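Local coordinates for protein glutaredoxin, CPYC type (Chlamydomonas reinhardtii, PDB 7NCV) that probably reduces protein disulfides and glutathione mixed disulfides at the expense of glutathione, as a CPYC-type glutaredoxin of the thioredoxin clan, at residues N8-A13 against L64-G69; V75-K80 against Q102-L107. One frame throughout, in Å; residues are numbered along the deposited sequence.

Contact 1 of 2, residues N8-A13 against L64-G69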
ATOM      1  N   ASN A   8       0.494 -12.867  -8.310  1.00 26.81           N
ATOM      2  CA  ASN A   8       0.491 -13.858  -7.222  1.00 28.50           C
ATOM      3  C   ASN A   8       1.147 -13.278  -5.967  1.00 29.05           C
ATOM      4  O   ASN A   8       0.611 -13.383  -4.851  1.00 26.97           O
ATOM      5  CB  ASN A   8       1.225 -15.124  -7.666  1.00 27.32           C
ATOM      6  CG  ASN A   8       1.267 -16.154  -6.570  1.00 42.49           C
ATOM      7  OD1 ASN A   8       0.248 -16.770  -6.254  1.00 53.64           O
ATOM      8  ND2 ASN A   8       2.435 -16.310  -5.943  1.00 46.47           N
ATOM      9  N   GLU A   9       2.327 -12.682  -6.129  1.00 24.02           N
ATOM     10  CA  GLU A   9       3.068 -12.178  -4.975  1.00 23.59           C
ATOM     11  C   GLU A   9       2.269 -11.111  -4.241  1.00 23.45           C
ATOM     12  O   GLU A   9       2.181 -11.125  -3.000  1.00 22.04           O
ATOM     13  CB  GLU A   9       4.405 -11.583  -5.424  1.00 23.74           C
ATOM     14  CG  GLU A   9       5.220 -11.016  -4.296  1.00 25.08           C
ATOM     15  CD  GLU A   9       6.559 -10.453  -4.763  1.00 28.55           C
ATOM     16  OE1 GLU A   9       7.257 -11.148  -5.527  1.00 32.31           O
ATOM     17  OE2 GLU A   9       6.927  -9.332  -4.340  1.00 26.63           O
ATOM     18  N   ILE A  10       1.726 -10.140  -4.988  1.00 21.43           N
ATOM     19  CA  ILE A  10       0.984  -9.028  -4.379  1.00 20.86           C
ATOM     20  C   ILE A  10      -0.282  -9.551  -3.714  1.00 24.03           C
ATOM     21  O   ILE A  10      -0.602  -9.166  -2.583  1.00 21.29           O
ATOM     22  CB  ILE A  10       0.689  -7.945  -5.424  1.00 21.39           C
ATOM     23  CG1 ILE A  10       1.995  -7.348  -5.847  1.00 19.85           C
ATOM     24  CG2 ILE A  10      -0.183  -6.849  -4.809  1.00 21.93           C
ATOM     25  CD1 ILE A  10       1.842  -6.427  -7.045  1.00 26.00           C
ATOM     26  N   GLN A  11      -1.013 -10.442  -4.384  1.00 24.51           N
ATOM     27  CA  GLN A  11      -2.239 -10.900  -3.755  1.00 22.42           C
ATOM     28  C   GLN A  11      -1.943 -11.615  -2.442  1.00 26.17           C
ATOM     29  O   GLN A  11      -2.647 -11.408  -1.446  1.00 24.71           O
ATOM     30  CB  GLN A  11      -3.018 -11.811  -4.704  1.00 25.38           C
ATOM     31  CG  GLN A  11      -3.600 -11.013  -5.880  1.00 27.86           C
ATOM     32  CD  GLN A  11      -4.284 -11.974  -6.833  1.00 35.49           C
ATOM     33  OE1 GLN A  11      -3.819 -13.120  -7.035  1.00 34.01           O
ATOM     34  NE2 GLN A  11      -5.382 -11.524  -7.425  1.00 40.25           N
ATOM     35  N   LYS A  12      -0.893 -12.461  -2.414  1.00 22.80           N
ATOM     36  CA  LYS A  12      -0.539 -13.184  -1.187  1.00 23.42           C
ATOM     37  C   LYS A  12      -0.095 -12.205  -0.095  1.00 23.29           C
ATOM     38  O   LYS A  12      -0.455 -12.370   1.084  1.00 23.57           O
ATOM     39  CB  LYS A  12       0.553 -14.180  -1.495  1.00 24.73           C
ATOM     40  CG  LYS A  12      -0.007 -15.451  -2.209  1.00 39.88           C
ATOM     41  CD  LYS A  12       1.034 -16.537  -2.379  1.00 58.34           C
ATOM     42  CE  LYS A  12       0.361 -17.894  -2.620  1.00 64.52           C
ATOM     43  NZ  LYS A  12      -0.766 -17.832  -3.619  1.00 52.83           N
ATOM     44  N   ALA A  13       0.712 -11.194  -0.456  1.00 19.51           N
ATOM     45  CA  ALA A  13       1.185 -10.263   0.564  1.00 20.54           C
ATOM     46  C   ALA A  13       0.037  -9.426   1.100  1.00 20.37           C
ATOM     47  O   ALA A  13      -0.023  -9.134   2.307  1.00 21.06           O
ATOM     48  CB  ALA A  13       2.284  -9.352  -0.019  1.00 18.87           C
ATOM     49  N   LEU A  64      -1.737  -2.353 -11.405  1.00 25.98           N
ATOM     50  CA  LEU A  64      -2.810  -1.871 -12.276  1.00 27.93           C
ATOM     51  C   LEU A  64      -3.952  -2.889 -12.361  1.00 31.39           C
ATOM     52  O   LEU A  64      -5.143  -2.537 -12.268  1.00 31.58           O
ATOM     53  CB  LEU A  64      -2.234  -1.588 -13.670  1.00 30.79           C
ATOM     54  CG  LEU A  64      -3.188  -1.155 -14.777  1.00 31.32           C
ATOM     55  CD1 LEU A  64      -3.820   0.164 -14.383  1.00 33.14           C
ATOM     56  CD2 LEU A  64      -2.340  -1.000 -16.028  1.00 40.63           C
ATOM     57  N   ASP A  65      -3.609  -4.162 -12.571  1.00 32.97           N
ATOM     58  CA  ASP A  65      -4.649  -5.170 -12.685  1.00 32.23           C
ATOM     59  C   ASP A  65      -5.444  -5.286 -11.400  1.00 34.19           C
ATOM     60  O   ASP A  65      -6.663  -5.460 -11.437  1.00 34.64           O
ATOM     61  CB  ASP A  65      -4.042  -6.522 -13.055  1.00 37.99           C
ATOM     62  CG  ASP A  65      -3.860  -6.688 -14.562  1.00 55.09           C
ATOM     63  OD1 ASP A  65      -3.764  -5.662 -15.272  1.00 72.32           O
ATOM     64  OD2 ASP A  65      -3.833  -7.846 -15.038  1.00 90.50           O
ATOM     65  N   ILE A  66      -4.767  -5.190 -10.252  1.00 28.31           N
ATOM     66  CA  ILE A  66      -5.407  -5.448  -8.971  1.00 26.48           C
ATOM     67  C   ILE A  66      -6.192  -4.244  -8.494  1.00 29.19           C
ATOM     68  O   ILE A  66      -7.256  -4.414  -7.893  1.00 31.51           O
ATOM     69  CB  ILE A  66      -4.354  -5.870  -7.934  1.00 27.90           C
ATOM     70  CG1 ILE A  66      -3.801  -7.241  -8.289  1.00 28.23           C
ATOM     71  CG2 ILE A  66      -4.934  -5.859  -6.512  1.00 27.20           C
ATOM     72  CD1 ILE A  66      -2.505  -7.546  -7.562  1.00 28.48           C
ATOM     73  N   THR A  67      -5.670  -3.005  -8.708  1.00 25.17           N
ATOM     74  CA  THR A  67      -6.224  -1.816  -8.057  1.00 27.84           C
ATOM     75  C   THR A  67      -6.848  -0.827  -9.017  1.00 30.47           C
ATOM     76  O   THR A  67      -7.532   0.098  -8.559  1.00 31.85           O
ATOM     77  CB  THR A  67      -5.151  -1.044  -7.260  1.00 24.39           C
ATOM     78  OG1 THR A  67      -4.266  -0.344  -8.163  1.00 25.07           O
ATOM     79  CG2 THR A  67      -4.339  -2.028  -6.376  1.00 22.87           C
ATOM     80  N   GLY A  68      -6.537  -0.930 -10.309  1.00 26.53           N
ATOM     81  CA  GLY A  68      -7.015   0.023 -11.293  1.00 30.81           C
ATOM     82  C   GLY A  68      -6.018   1.080 -11.697  1.00 31.24           C
ATOM     83  O   GLY A  68      -6.293   1.853 -12.630  1.00 34.78           O
ATOM     84  N   GLY A  69      -4.926   1.218 -10.971  1.00 29.38           N
ATOM     85  CA  GLY A  69      -3.916   2.186 -11.318  1.00 30.41           C
ATOM     86  C   GLY A  69      -2.540   1.621 -11.060  1.00 31.66           C
ATOM     87  O   GLY A  69      -2.351   0.744 -10.214  1.00 27.07           O
TER
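I66 reaches across to the helix of N8-A13 with its end methyl, CD1, which settles between the side chains of I10 and Q11. The closest meeting is with the branch methyl CG2 of I10, 3.7 Å from I66 CD1. CB of I10 lies almost as near, so the methyl rests against the beta-branched root of that side chain. In I10 it is CG2 that stands anti to the backbone N, with CG1 beside the N at chi1 -66°; CG2 meets I66, and CG1 carries CD1 onward. I66 has nearly the same first torsion, but here the long arm does the touching: it is extended, with chi2 at 164°, comes in aslant to the I10 side chain, and spans much of the gap; the nearest CA atoms of the two segments, those of Q11 and I66, are 8.2 Å apart.

Q11 closes the outer side with its aliphatic part. Its CG lies 4.0 Å from I66 CD1, and the extended chain carries the amide onward, which suits a residue at the solvent edge: carbon faces carbon, and the polar end stays at the surface. At the end of the second helix the hydroxyl OG1 of T67 accepts from G69 N, 3.3 Å away, in an ST turn. G68 ends the helix with positive phi, where a side chain would press on the carbonyl O of T67, so glycine is called for.

The contact joins helix 3-16 to the last turn of helix 58-67, on one face of the thioredoxin-type sheet. I10 also packs on M59, A62 and L63 of helix 58-67 and on Y22 of strand 19-23.

Contact 2 of 2, residues V75-K80 against Q102-L107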
ATOM      1  N   VAL A  75      -1.842   1.495  -1.318  1.00 16.81           N
ATOM      2  CA  VAL A  75      -2.022   1.170   0.098  1.00 15.96           C
ATOM      3  C   VAL A  75      -3.157   0.179   0.247  1.00 17.30           C
ATOM      4  O   VAL A  75      -4.261   0.384  -0.309  1.00 18.33           O
ATOM      5  CB  VAL A  75      -2.349   2.446   0.894  1.00 16.52           C
ATOM      6  CG1 VAL A  75      -2.610   2.124   2.341  1.00 18.10           C
ATOM      7  CG2 VAL A  75      -1.211   3.473   0.762  1.00 18.22           C
ATOM      8  N   PHE A  76      -2.897  -0.892   1.006  1.00 17.12           N
ATOM      9  CA  PHE A  76      -3.920  -1.893   1.313  1.00 16.98           C
ATOM     10  C   PHE A  76      -4.063  -2.057   2.813  1.00 17.14           C
ATOM     11  O   PHE A  76      -3.059  -2.061   3.542  1.00 16.42           O
ATOM     12  CB  PHE A  76      -3.541  -3.266   0.718  1.00 17.71           C
ATOM     13  CG  PHE A  76      -3.360  -3.265  -0.793  1.00 17.43           C
ATOM     14  CD1 PHE A  76      -2.158  -2.794  -1.377  1.00 17.16           C
ATOM     15  CD2 PHE A  76      -4.340  -3.838  -1.603  1.00 20.90           C
ATOM     16  CE1 PHE A  76      -1.968  -2.865  -2.770  1.00 19.35           C
ATOM     17  CE2 PHE A  76      -4.170  -3.933  -2.960  1.00 21.93           C
ATOM     18  CZ  PHE A  76      -2.990  -3.433  -3.557  1.00 22.11           C
ATOM     19  N   ILE A  77      -5.309  -2.207   3.285  1.00 16.82           N
ATOM     20  CA  ILE A  77      -5.576  -2.460   4.695  1.00 18.49           C
ATOM     21  C   ILE A  77      -6.568  -3.605   4.784  1.00 18.14           C
ATOM     22  O   ILE A  77      -7.594  -3.581   4.086  1.00 19.39           O
ATOM     23  CB  ILE A  77      -6.140  -1.207   5.389  1.00 19.01           C
ATOM     24  CG1 ILE A  77      -5.092  -0.058   5.294  1.00 18.10           C
ATOM     25  CG2 ILE A  77      -6.523  -1.538   6.828  1.00 19.72           C
ATOM     26  CD1 ILE A  77      -5.665   1.258   5.867  1.00 20.22           C
ATOM     27  N   ASN A  78      -6.261  -4.613   5.617  1.00 19.06           N
ATOM     28  CA  ASN A  78      -7.214  -5.731   5.846  1.00 20.39           C
ATOM     29  C   ASN A  78      -7.560  -6.443   4.528  1.00 20.71           C
ATOM     30  O   ASN A  78      -8.691  -6.932   4.345  1.00 25.32           O
ATOM     31  CB  ASN A  78      -8.505  -5.221   6.527  1.00 22.32           C
ATOM     32  CG  ASN A  78      -9.298  -6.339   7.174  1.00 28.90           C
ATOM     33  OD1 ASN A  78      -8.726  -7.238   7.754  1.00 27.41           O
ATOM     34  ND2 ASN A  78     -10.618  -6.276   7.051  1.00 32.71           N
ATOM     35  N   GLY A  79      -6.616  -6.456   3.594  1.00 19.64           N
ATOM     36  CA  GLY A  79      -6.749  -7.171   2.327  1.00 22.55           C
ATOM     37  C   GLY A  79      -7.465  -6.382   1.247  1.00 24.26           C
ATOM     38  O   GLY A  79      -7.688  -6.927   0.147  1.00 26.97           O
ATOM     39  N   LYS A  80      -7.866  -5.143   1.536  1.00 20.39           N
ATOM     40  CA  LYS A  80      -8.662  -4.319   0.630  1.00 23.00           C
ATOM     41  C   LYS A  80      -7.865  -3.079   0.228  1.00 23.38           C
ATOM     42  O   LYS A  80      -7.299  -2.376   1.083  1.00 21.45           O
ATOM     43  CB  LYS A  80      -9.954  -3.899   1.310  1.00 25.55           C
ATOM     44  CG  LYS A  80     -10.786  -2.877   0.543  1.00 30.18           C
ATOM     45  CD  LYS A  80     -12.142  -2.627   1.224  1.00 29.85           C
ATOM     46  CE  LYS A  80     -13.031  -1.808   0.334  1.00 32.78           C
ATOM     47  NZ  LYS A  80     -14.338  -1.545   0.976  1.00 52.45           N
ATOM     48  N   GLN A 102      -8.322   0.015  13.090  1.00 21.91           N
ATOM     49  CA  GLN A 102      -8.928  -0.717  14.192  1.00 21.68           C
ATOM     50  C   GLN A 102      -9.628  -1.977  13.703  1.00 24.65           C
ATOM     51  O   GLN A 102      -9.440  -3.069  14.281  1.00 26.39           O
ATOM     52  CB  GLN A 102      -9.886   0.197  14.943  1.00 25.37           C
ATOM     53  CG  GLN A 102      -9.144   1.295  15.706  1.00 27.50           C
ATOM     54  CD  GLN A 102     -10.076   2.449  16.145  1.00 56.68           C
ATOM     55  OE1 GLN A 102     -11.109   2.704  15.524  1.00 38.08           O
ATOM     56  NE2 GLN A 102      -9.708   3.135  17.214  1.00 37.89           N
ATOM     57  N   GLU A 103     -10.422  -1.846  12.637  1.00 24.63           N
ATOM     58  CA  GLU A 103     -11.169  -2.964  12.081  1.00 23.99           C
ATOM     59  C   GLU A 103     -10.226  -4.046  11.564  1.00 23.18           C
ATOM     60  O   GLU A 103     -10.547  -5.249  11.654  1.00 27.15           O
ATOM     61  CB  GLU A 103     -12.104  -2.457  10.992  1.00 26.77           C
ATOM     62  CG  GLU A 103     -13.249  -1.566  11.603  1.00 25.09           C
ATOM     63  CD  GLU A 103     -14.123  -0.928  10.567  1.00 37.22           C
ATOM     64  OE1 GLU A 103     -13.745  -0.895   9.378  1.00 45.45           O
ATOM     65  OE2 GLU A 103     -15.209  -0.485  10.985  1.00 37.83           O
ATOM     66  N   ALA A 104      -9.050  -3.659  11.078  1.00 22.42           N
ATOM     67  CA  ALA A 104      -8.021  -4.610  10.619  1.00 21.78           C
ATOM     68  C   ALA A 104      -7.271  -5.285  11.752  1.00 25.90           C
ATOM     69  O   ALA A 104      -6.479  -6.220  11.480  1.00 25.46           O
ATOM     70  CB  ALA A 104      -6.995  -3.887   9.746  1.00 21.68           C
ATOM     71  N   GLY A 105      -7.466  -4.852  13.006  1.00 22.49           N
ATOM     72  CA  GLY A 105      -6.635  -5.363  14.100  1.00 23.73           C
ATOM     73  C   GLY A 105      -5.213  -4.853  14.131  1.00 26.00           C
ATOM     74  O   GLY A 105      -4.358  -5.427  14.822  1.00 25.05           O
ATOM     75  N   ALA A 106      -4.924  -3.751  13.420  1.00 21.58           N
ATOM     76  CA  ALA A 106      -3.623  -3.134  13.382  1.00 19.84           C
ATOM     77  C   ALA A 106      -3.476  -2.063  14.457  1.00 20.72           C
ATOM     78  O   ALA A 106      -2.347  -1.638  14.746  1.00 23.75           O
ATOM     79  CB  ALA A 106      -3.389  -2.498  11.978  1.00 21.23           C
ATOM     80  N   LEU A 107      -4.592  -1.680  15.090  1.00 24.21           N
ATOM     81  CA  LEU A 107      -4.643  -0.556  16.018  1.00 30.33           C
ATOM     82  C   LEU A 107      -5.680  -0.839  17.073  1.00 44.30           C
ATOM     83  O   LEU A 107      -5.560  -0.440  18.240  1.00 53.75           O
ATOM     84  CB  LEU A 107      -5.016   0.755  15.255  1.00 28.01           C
ATOM     85  CG  LEU A 107      -4.974   2.075  15.979  1.00 30.15           C
ATOM     86  CD1 LEU A 107      -3.616   2.470  16.512  1.00 30.75           C
ATOM     87  CD2 LEU A 107      -5.473   3.102  15.002  1.00 27.59           C
ATOM     88  OXT LEU A 107      -6.682  -1.478  16.737  1.00 42.38           O
TER
HETATM   89  O   HOH W   1      -6.304  -7.501   8.614  1.00 36.93           O
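A104 presses its methyl against the end of strand 74-77, where the apolar part of the contact is made. Its CB is 3.8 Å from the branch methyl CG2 of I77 and equally 3.8 Å from CB of N78, so one small group touches two successive residues. Alanine suits this buried spot because the backbones come close, the CA atoms of N78 and A104 being 5.0 Å apart. I77 turns its CG2 to the alanine, that methyl being anti to the backbone N.

The polar part runs through water. N78 has CG anti to its backbone N (chi1 -162°), which lays the amide alongside A104, with OD1 4.0 Å from A104 CA. A water donates to N78 OD1 at 2.6 Å and to A104 O at 3.1 Å, bridging the two segments; A104 O is also hydrogen-bonded to K18 NZ.

Backbone bonds shape both partners. I77 to K80 form a type I' turn, closed by I77 N to K80 O and K80 N to I77 O; asparagine and glycine, at N78 and G79, readily adopt its positive phi angles. On the other side G105, also at positive phi, ends the last helical turn in a Schellman motif.

The beta hairpin of strands 74-77 and 80-83 thus abuts the C-terminal end of helix 96-103, whose L97 and L101 also receive I77, while A106 reaches V19 of strand 19-23.

How the contacts relate
Both segments of contact 1 come earlier in the chain than those of contact 2, and the centres of the contacts lie about 16 Å apart. The bridge between them is F76: T67 CG2 comes within 3.4 Å of F76 CZ, and CG2 of I66 also packs on this ring. Strand 74-77, an inner strand of the four-stranded mixed sheet with order 2-1-3-4, is the next element after helix 58-67, past a short loop. F76 and I77, neighbours on that strand, pack on different helices, 58-67 and 96-103. Contact 1 pairs two helices over the sheet, and contact 2 sets the sheet's hairpin against the C-terminal helix end, as in the thioredoxin-like fold of glutaredoxins.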